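Local coordinates for protein beta-Ala-His dipeptidase (Homo sapiens, PDB 3DLJ) that hydrolyses carnosine, anserine and other Xaa-His dipeptides with the help of two zinc ions per subunit, acting as a secreted homodimeric metallopeptidase, at residues G103-Q114 with V167-E178; R49-A60 with S85-L93. All coordinates share one frame; numbering follows the deposited sequence.

Contact 1. Residues G103-Q114 with V167-E178; sequences GTVCFYGHLDVQ and VNIKFIIEGMEE. With ZN (zinc ion), chain D; ZN (zinc ion), chain C.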
# COMPACT_ATOMS: atom_id res chain seq x y z
N GLY A 103 3.99 -8.80 -27.56
CA GLY A 103 3.51 -9.25 -26.25
C GLY A 103 2.66 -8.16 -25.61
O GLY A 103 2.62 -7.02 -26.12
N THR A 104 1.99 -8.49 -24.50
CA THR A 104 1.13 -7.55 -23.79
C THR A 104 1.40 -7.49 -22.28
O THR A 104 1.37 -8.52 -21.60
CB THR A 104 -0.38 -7.86 -24.01
OG1 THR A 104 -0.68 -7.81 -25.41
CG2 THR A 104 -1.28 -6.85 -23.26
N VAL A 105 1.63 -6.28 -21.78
CA VAL A 105 1.86 -6.01 -20.36
C VAL A 105 0.71 -5.18 -19.76
O VAL A 105 0.29 -4.18 -20.34
CB VAL A 105 3.21 -5.25 -20.12
CG1 VAL A 105 3.44 -5.01 -18.66
CG2 VAL A 105 4.40 -6.03 -20.72
N CYS A 106 0.23 -5.58 -18.58
CA CYS A 106 -0.84 -4.85 -17.92
C CYS A 106 -0.35 -4.14 -16.67
O CYS A 106 0.39 -4.70 -15.87
CB CYS A 106 -2.00 -5.79 -17.58
SG CYS A 106 -3.47 -4.95 -16.92
N PHE A 107 -0.77 -2.89 -16.49
CA PHE A 107 -0.39 -2.12 -15.29
C PHE A 107 -1.59 -1.86 -14.39
O PHE A 107 -2.61 -1.38 -14.85
CB PHE A 107 0.21 -0.78 -15.71
CG PHE A 107 0.56 0.12 -14.56
CD1 PHE A 107 1.78 0.01 -13.91
CD2 PHE A 107 -0.34 1.10 -14.13
CE1 PHE A 107 2.10 0.86 -12.84
CE2 PHE A 107 -0.03 1.94 -13.06
CZ PHE A 107 1.19 1.82 -12.41
N TYR A 108 -1.44 -2.13 -13.10
CA TYR A 108 -2.49 -1.86 -12.13
C TYR A 108 -2.05 -0.66 -11.26
O TYR A 108 -0.92 -0.63 -10.75
CB TYR A 108 -2.83 -3.08 -11.23
CG TYR A 108 -3.58 -2.64 -9.98
CD1 TYR A 108 -4.99 -2.54 -9.97
CD2 TYR A 108 -2.88 -2.23 -8.85
CE1 TYR A 108 -5.66 -2.07 -8.82
CE2 TYR A 108 -3.54 -1.77 -7.72
CZ TYR A 108 -4.90 -1.68 -7.71
OH TYR A 108 -5.51 -1.21 -6.57
N GLY A 109 -2.95 0.31 -11.09
CA GLY A 109 -2.73 1.36 -10.08
C GLY A 109 -4.02 1.83 -9.46
O GLY A 109 -5.08 1.38 -9.85
N HIS A 110 -3.93 2.74 -8.49
CA HIS A 110 -5.15 3.33 -7.87
C HIS A 110 -4.99 4.82 -7.72
O HIS A 110 -3.89 5.32 -7.45
CB HIS A 110 -5.52 2.67 -6.53
CG HIS A 110 -4.53 2.93 -5.42
ND1 HIS A 110 -4.63 4.00 -4.55
CD2 HIS A 110 -3.44 2.23 -5.01
CE1 HIS A 110 -3.65 3.97 -3.68
NE2 HIS A 110 -2.91 2.90 -3.93
N LEU A 111 -6.10 5.54 -7.93
CA LEU A 111 -6.08 7.01 -7.88
C LEU A 111 -6.85 7.60 -6.69
O LEU A 111 -6.97 8.82 -6.56
CB LEU A 111 -6.52 7.60 -9.22
CG LEU A 111 -5.48 7.35 -10.32
CD1 LEU A 111 -6.07 7.76 -11.64
CD2 LEU A 111 -4.19 8.12 -10.07
N ASP A 112 -7.33 6.73 -5.80
CA ASP A 112 -7.79 7.16 -4.48
C ASP A 112 -6.63 7.26 -3.49
O ASP A 112 -5.62 6.54 -3.61
CB ASP A 112 -8.88 6.23 -3.92
CG ASP A 112 -8.39 4.82 -3.71
OD1 ASP A 112 -7.75 4.26 -4.65
OD2 ASP A 112 -8.62 4.27 -2.61
N VAL A 113 -6.80 8.15 -2.52
CA VAL A 113 -5.80 8.44 -1.49
C VAL A 113 -6.40 8.26 -0.06
O VAL A 113 -7.65 8.28 0.13
CB VAL A 113 -5.20 9.88 -1.67
CG1 VAL A 113 -4.44 9.99 -3.00
CG2 VAL A 113 -6.29 10.92 -1.62
N GLN A 114 -5.50 8.04 0.91
CA GLN A 114 -5.79 8.09 2.34
C GLN A 114 -6.16 9.53 2.71
O GLN A 114 -5.64 10.47 2.10
CB GLN A 114 -4.55 7.67 3.14
CG GLN A 114 -4.32 6.15 3.20
CD GLN A 114 -5.34 5.43 4.10
OE1 GLN A 114 -5.65 5.89 5.20
NE2 GLN A 114 -5.87 4.31 3.63
N VAL A 167 5.84 -3.18 -26.51
CA VAL A 167 4.78 -4.09 -26.09
C VAL A 167 3.43 -3.38 -26.19
O VAL A 167 3.39 -2.14 -26.15
CB VAL A 167 5.00 -4.60 -24.64
CG1 VAL A 167 6.19 -5.55 -24.58
CG2 VAL A 167 5.19 -3.43 -23.66
N ASN A 168 2.34 -4.14 -26.35
CA ASN A 168 1.01 -3.62 -26.10
C ASN A 168 0.91 -3.32 -24.59
O ASN A 168 1.56 -3.97 -23.77
CB ASN A 168 -0.09 -4.61 -26.52
CG ASN A 168 -0.03 -4.99 -28.01
OD1 ASN A 168 -0.03 -4.15 -28.91
ND2 ASN A 168 0.00 -6.30 -28.26
N ILE A 169 0.12 -2.33 -24.23
CA ILE A 169 -0.02 -1.96 -22.83
C ILE A 169 -1.48 -1.88 -22.45
O ILE A 169 -2.29 -1.22 -23.12
CB ILE A 169 0.70 -0.63 -22.50
CG1 ILE A 169 2.21 -0.78 -22.76
CG2 ILE A 169 0.42 -0.20 -21.05
CD1 ILE A 169 3.03 0.47 -22.46
N LYS A 170 -1.80 -2.59 -21.39
CA LYS A 170 -3.09 -2.52 -20.77
C LYS A 170 -2.99 -1.80 -19.41
O LYS A 170 -1.96 -1.85 -18.72
CB LYS A 170 -3.72 -3.92 -20.67
CG LYS A 170 -4.20 -4.45 -22.02
CD LYS A 170 -5.04 -5.72 -21.93
CE LYS A 170 -5.86 -5.89 -23.22
NZ LYS A 170 -6.35 -7.29 -23.51
N PHE A 171 -4.05 -1.08 -19.07
CA PHE A 171 -4.13 -0.39 -17.77
C PHE A 171 -5.39 -0.84 -17.07
O PHE A 171 -6.47 -0.84 -17.68
CB PHE A 171 -4.17 1.14 -17.93
CG PHE A 171 -3.18 1.71 -18.93
CD1 PHE A 171 -3.40 1.60 -20.31
CD2 PHE A 171 -2.07 2.43 -18.49
CE1 PHE A 171 -2.52 2.16 -21.23
CE2 PHE A 171 -1.18 2.99 -19.40
CZ PHE A 171 -1.40 2.86 -20.77
N ILE A 172 -5.26 -1.24 -15.81
CA ILE A 172 -6.42 -1.36 -14.91
C ILE A 172 -6.24 -0.42 -13.69
O ILE A 172 -5.39 -0.67 -12.83
CB ILE A 172 -6.71 -2.84 -14.48
CG1 ILE A 172 -7.89 -2.91 -13.51
CG2 ILE A 172 -5.45 -3.54 -13.88
CD1 ILE A 172 -8.26 -4.32 -13.11
N ILE A 173 -7.01 0.66 -13.66
CA ILE A 173 -6.86 1.66 -12.60
C ILE A 173 -8.18 1.83 -11.85
O ILE A 173 -9.22 2.13 -12.45
CB ILE A 173 -6.39 3.06 -13.13
CG1 ILE A 173 -5.25 2.97 -14.17
CG2 ILE A 173 -6.08 4.00 -11.99
CD1 ILE A 173 -3.89 2.45 -13.69
N GLU A 174 -8.12 1.65 -10.53
CA GLU A 174 -9.31 1.75 -9.68
C GLU A 174 -9.25 2.98 -8.78
O GLU A 174 -8.20 3.65 -8.66
CB GLU A 174 -9.48 0.48 -8.83
CG GLU A 174 -8.41 0.27 -7.76
CD GLU A 174 -8.89 -0.63 -6.62
OE1 GLU A 174 -10.12 -0.69 -6.37
OE2 GLU A 174 -8.05 -1.27 -5.95
N GLY A 175 -10.39 3.25 -8.14
CA GLY A 175 -10.49 4.35 -7.20
C GLY A 175 -10.91 3.97 -5.79
O GLY A 175 -11.43 4.82 -5.06
N MET A 176 -10.70 2.72 -5.39
CA MET A 176 -11.09 2.25 -4.05
C MET A 176 -10.06 1.40 -3.31
O MET A 176 -10.43 0.60 -2.44
CB MET A 176 -12.43 1.48 -4.11
CG MET A 176 -13.64 2.29 -4.53
SD MET A 176 -14.16 3.53 -3.31
CE MET A 176 -14.84 2.46 -2.03
N GLU A 177 -8.78 1.55 -3.64
CA GLU A 177 -7.74 0.68 -3.05
C GLU A 177 -7.57 0.89 -1.55
O GLU A 177 -7.37 -0.07 -0.81
CB GLU A 177 -6.41 0.90 -3.76
CG GLU A 177 -5.33 -0.14 -3.47
CD GLU A 177 -4.55 0.16 -2.21
OE1 GLU A 177 -3.95 -0.78 -1.66
OE2 GLU A 177 -4.54 1.33 -1.74
N GLU A 178 -7.64 2.15 -1.12
CA GLU A 178 -7.54 2.52 0.30
C GLU A 178 -8.77 2.15 1.13
O GLU A 178 -8.77 2.27 2.36
CB GLU A 178 -7.25 4.02 0.44
CG GLU A 178 -6.04 4.51 -0.33
CD GLU A 178 -4.73 4.02 0.24
OE1 GLU A 178 -3.69 4.40 -0.31
OE2 GLU A 178 -4.73 3.28 1.27
ZN ZN D . -1.36 2.43 -2.83
ZN ZN C . -2.15 3.24 0.44
O HOH W 1 -2.87 6.96 -0.35
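Thr-104 to His-110 and Asn-168 to Glu-174 run side by side as parallel strands, their axes 21° apart, paired in register by alternating N-H to C=O bonds that end with Leu-111 N on Glu-174 O. On one face Ile-173 CD1 reaches the edge of the Phe-107 ring at CD2 (3.8 Å), beside Gly-109, where a CB would be crowded by Phe-107 CE2. The other face carries Tyr-108, whose hydroxyl donates to the anti lone pair of Glu-174 OE2, 2.6 Å from OH; Ser-181 also bonds to that oxygen.

These are neighbouring central strands of the M20 catalytic domain, and their C-terminal ends run out into the zinc site. His-110 NE2 binds one zinc at 2.0 Å, together with Asp-143 and Asp-206. With CG wedged between backbone N and carbonyl carbon (chi1 67°), the imidazole turns ND1 to Asp-112 O, which accepts its hydrogen bond close to the ring plane; this bond and the NE2-zinc bond together probably hold the ring's rotation. Glu-177, the probable proton acceptor, lies over the His-110 face: its CB makes a CH-pi contact 3.5 Å from the ring centroid, and OE2 hangs above NE2 with the carboxylate tilted 24° from the imidazole.

Asp-112 probably belongs to the active site as well. Its OD2 accepts Glu-178 N through the syn lone pair at 2.8 Å and has a second partner in Ser-41, which probably helps to hold the loop that carries Glu-178. That carboxylate binds the other zinc through OE1 (2.1 Å), with Asp-143 and His-456 completing the site. Gln-114 NE2 comes from above the carboxylate plane to Glu-178 OE2 (2.8 Å), while a water joins Glu-178 OE1 to Gln-114 N.

Contact 2. Residues R49-A60 with S85-L93; sequences RQELFRMMAVAA and SLPIPPVIL
Arg-49, Leu-52, Phe-53, Met-56, Ala-59 and Ala-60 form the side of helix 46-65 that packs on segment 85-93, a helix-on-sheet packing of the alpha/beta catalytic domain in which residues 49-60 of the helix run nearly parallel to strand 91-93, their axes 9.2 Å apart at closest. The polar link is a single hydrogen bond: Arg-49, bent at chi2 and chi3, curls back so that NH1 meets Pro-87 O at 2.9 Å. The acceptor lies in the guanidinium plane, though the donor sits above the carbonyl plane; NH1 is also bonded to Gln-78, and Leu-86 CD1 rests over one guanidinium face. A leucine in place of Arg-49 would probably leave Pro-87 O and Gln-78 without this shared donor and loosen the strand 85-87 end from the helix.

Ring contacts centre on Phe-53, with Pro-89 CA over its face in a CH-pi contact, 3.9 Å from the centroid, and Pro-90 CD 3.7 Å from CE2. The remaining packing is aliphatic. Leu-52 CG touches Pro-89 CG, and Met-56 sets CG against Pro-89 CB. Farther along, Ile-92 CD1 packs against the backbone of the turn Met-56 to Ala-60, 3.4 Å from Met-56 O, and lies 3.7 Å from Ala-59 CB.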
# COMPACT_ATOMS: atom_id res chain seq x y z
N ARG A 49 -16.24 11.77 -2.33
CA ARG A 49 -16.56 10.76 -3.33
C ARG A 49 -16.77 11.36 -4.73
O ARG A 49 -16.46 10.72 -5.73
CB ARG A 49 -17.78 9.94 -2.88
CG ARG A 49 -18.05 8.69 -3.69
CD ARG A 49 -16.85 7.78 -3.70
NE ARG A 49 -16.48 7.35 -2.35
CZ ARG A 49 -16.87 6.21 -1.80
NH1 ARG A 49 -17.65 5.37 -2.47
NH2 ARG A 49 -16.48 5.90 -0.59
N GLN A 50 -17.31 12.57 -4.81
CA GLN A 50 -17.45 13.28 -6.10
C GLN A 50 -16.06 13.58 -6.73
O GLN A 50 -15.85 13.41 -7.94
CB GLN A 50 -18.25 14.58 -5.92
CG GLN A 50 -18.95 15.09 -7.18
N GLU A 51 -15.12 14.02 -5.89
CA GLU A 51 -13.74 14.31 -6.29
C GLU A 51 -13.00 13.05 -6.75
O GLU A 51 -12.12 13.09 -7.60
CB GLU A 51 -12.98 14.96 -5.14
CG GLU A 51 -13.24 16.44 -4.99
CD GLU A 51 -13.00 17.18 -6.28
OE1 GLU A 51 -11.81 17.44 -6.60
OE2 GLU A 51 -13.98 17.50 -6.99
N LEU A 52 -13.40 11.93 -6.20
CA LEU A 52 -12.87 10.65 -6.62
C LEU A 52 -13.35 10.28 -8.02
O LEU A 52 -12.58 9.74 -8.80
CB LEU A 52 -13.23 9.60 -5.58
CG LEU A 52 -12.71 8.17 -5.67
CD1 LEU A 52 -11.21 8.05 -6.08
CD2 LEU A 52 -13.01 7.50 -4.33
N PHE A 53 -14.62 10.56 -8.33
CA PHE A 53 -15.18 10.32 -9.66
C PHE A 53 -14.54 11.22 -10.71
O PHE A 53 -14.34 10.81 -11.85
CB PHE A 53 -16.70 10.56 -9.67
CG PHE A 53 -17.53 9.33 -9.36
CD1 PHE A 53 -17.66 8.87 -8.05
CD2 PHE A 53 -18.19 8.64 -10.39
CE1 PHE A 53 -18.43 7.73 -7.77
CE2 PHE A 53 -18.96 7.52 -10.12
CZ PHE A 53 -19.08 7.06 -8.82
N ARG A 54 -14.25 12.46 -10.33
CA ARG A 54 -13.61 13.42 -11.22
C ARG A 54 -12.19 12.98 -11.56
O ARG A 54 -11.76 13.12 -12.70
CB ARG A 54 -13.58 14.81 -10.62
CG ARG A 54 -13.24 15.85 -11.66
CD ARG A 54 -13.47 17.24 -11.15
NE ARG A 54 -12.51 17.56 -10.11
CZ ARG A 54 -11.33 18.12 -10.32
NH1 ARG A 54 -10.55 18.37 -9.28
NH2 ARG A 54 -10.92 18.43 -11.56
N MET A 55 -11.48 12.44 -10.57
CA MET A 55 -10.16 11.83 -10.72
C MET A 55 -10.14 10.72 -11.77
O MET A 55 -9.31 10.72 -12.67
CB MET A 55 -9.66 11.29 -9.36
CG MET A 55 -8.21 10.78 -9.33
SD MET A 55 -6.91 12.01 -9.55
CE MET A 55 -6.69 12.03 -11.37
N MET A 56 -11.05 9.75 -11.63
CA MET A 56 -11.17 8.67 -12.61
C MET A 56 -11.46 9.22 -13.99
O MET A 56 -10.95 8.70 -14.98
CB MET A 56 -12.24 7.67 -12.18
CG MET A 56 -11.98 7.08 -10.77
SD MET A 56 -10.27 6.55 -10.55
CE MET A 56 -10.25 5.06 -11.54
N ALA A 57 -12.27 10.29 -14.07
CA ALA A 57 -12.58 10.93 -15.36
C ALA A 57 -11.38 11.64 -15.98
O ALA A 57 -11.16 11.58 -17.20
CB ALA A 57 -13.76 11.89 -15.19
N VAL A 58 -10.58 12.31 -15.15
CA VAL A 58 -9.35 12.98 -15.59
C VAL A 58 -8.31 11.97 -16.14
O VAL A 58 -7.68 12.21 -17.19
CB VAL A 58 -8.74 13.85 -14.45
CG1 VAL A 58 -7.28 14.28 -14.79
CG2 VAL A 58 -9.62 15.07 -14.19
N ALA A 59 -8.16 10.85 -15.42
CA ALA A 59 -7.33 9.71 -15.85
C ALA A 59 -7.84 9.02 -17.13
O ALA A 59 -7.04 8.69 -18.01
CB ALA A 59 -7.20 8.69 -14.71
N ALA A 60 -9.15 8.80 -17.25
CA ALA A 60 -9.74 8.22 -18.46
C ALA A 60 -9.44 9.09 -19.66
O ALA A 60 -9.14 8.58 -20.74
CB ALA A 60 -11.24 8.06 -18.32
N SER A 85 -25.69 4.15 1.60
CA SER A 85 -24.75 3.76 0.54
C SER A 85 -24.08 4.96 -0.17
O SER A 85 -24.47 6.11 0.04
CB SER A 85 -25.42 2.83 -0.48
OG SER A 85 -26.18 3.54 -1.42
N LEU A 86 -23.08 4.65 -0.99
CA LEU A 86 -22.35 5.62 -1.84
C LEU A 86 -22.01 4.94 -3.17
O LEU A 86 -21.75 3.73 -3.18
CB LEU A 86 -21.04 6.07 -1.17
CG LEU A 86 -21.03 7.23 -0.18
CD1 LEU A 86 -19.67 7.32 0.48
CD2 LEU A 86 -21.42 8.57 -0.82
N PRO A 87 -21.99 5.71 -4.27
CA PRO A 87 -21.51 5.15 -5.55
C PRO A 87 -20.02 4.83 -5.48
O PRO A 87 -19.27 5.60 -4.88
CB PRO A 87 -21.74 6.28 -6.55
CG PRO A 87 -22.62 7.25 -5.88
CD PRO A 87 -22.39 7.12 -4.42
N ILE A 88 -19.62 3.71 -6.06
CA ILE A 88 -18.20 3.37 -6.23
C ILE A 88 -17.72 4.05 -7.52
O ILE A 88 -18.47 4.07 -8.51
CB ILE A 88 -17.99 1.84 -6.30
CG1 ILE A 88 -18.48 1.17 -5.02
CG2 ILE A 88 -16.54 1.48 -6.53
CD1 ILE A 88 -18.99 -0.26 -5.26
N PRO A 89 -16.50 4.65 -7.49
CA PRO A 89 -15.85 5.17 -8.70
C PRO A 89 -15.60 4.11 -9.76
O PRO A 89 -15.28 2.96 -9.41
CB PRO A 89 -14.51 5.70 -8.17
CG PRO A 89 -14.31 5.02 -6.88
CD PRO A 89 -15.69 4.94 -6.30
N PRO A 90 -15.73 4.49 -11.06
CA PRO A 90 -15.54 3.52 -12.13
C PRO A 90 -14.13 2.96 -12.13
O PRO A 90 -13.21 3.58 -11.59
CB PRO A 90 -15.82 4.32 -13.41
CG PRO A 90 -15.61 5.74 -13.04
CD PRO A 90 -16.06 5.82 -11.58
N VAL A 91 -13.98 1.77 -12.69
CA VAL A 91 -12.67 1.22 -12.88
C VAL A 91 -12.30 1.50 -14.35
O VAL A 91 -13.10 1.25 -15.25
CB VAL A 91 -12.60 -0.28 -12.54
CG1 VAL A 91 -11.31 -0.88 -13.06
CG2 VAL A 91 -12.69 -0.49 -11.01
N ILE A 92 -11.11 2.05 -14.56
CA ILE A 92 -10.63 2.20 -15.91
C ILE A 92 -10.03 0.89 -16.37
O ILE A 92 -9.17 0.32 -15.69
CB ILE A 92 -9.60 3.33 -16.04
CG1 ILE A 92 -10.30 4.67 -15.81
CG2 ILE A 92 -8.89 3.27 -17.43
CD1 ILE A 92 -9.35 5.83 -15.71
N LEU A 93 -10.53 0.40 -17.51
CA LEU A 93 -9.95 -0.73 -18.21
C LEU A 93 -9.54 -0.27 -19.60
O LEU A 93 -10.39 -0.15 -20.49
CB LEU A 93 -10.94 -1.88 -18.31
CG LEU A 93 -11.34 -2.64 -17.04
CD1 LEU A 93 -12.27 -3.77 -17.43
CD2 LEU A 93 -10.12 -3.20 -16.34

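Both contacts are largely buried, but contact 1 lies deeper, in the central sheet, whereas contact 2 sits on its flank, where Pro-87 is exposed. They share that sheet: strand 91-96 of contact 2 neighbours strand 168-174 of contact 1 and runs antiparallel to it, with a probable hydrogen bond from Ile-92 N to Ile-173 O (2.8 Å). The helix of contact 2 also packs on contact 1, Ala-59 CB meeting Leu-111 CD1 and Leu-52 CD2 lying against Gly-175 O. The chemistry differs accordingly. Contact 1 combines regular backbone bonding with carboxylates and a histidine at the metals; contact 2 relies on proline, phenylalanine and aliphatic packing with one arginine hydrogen bond.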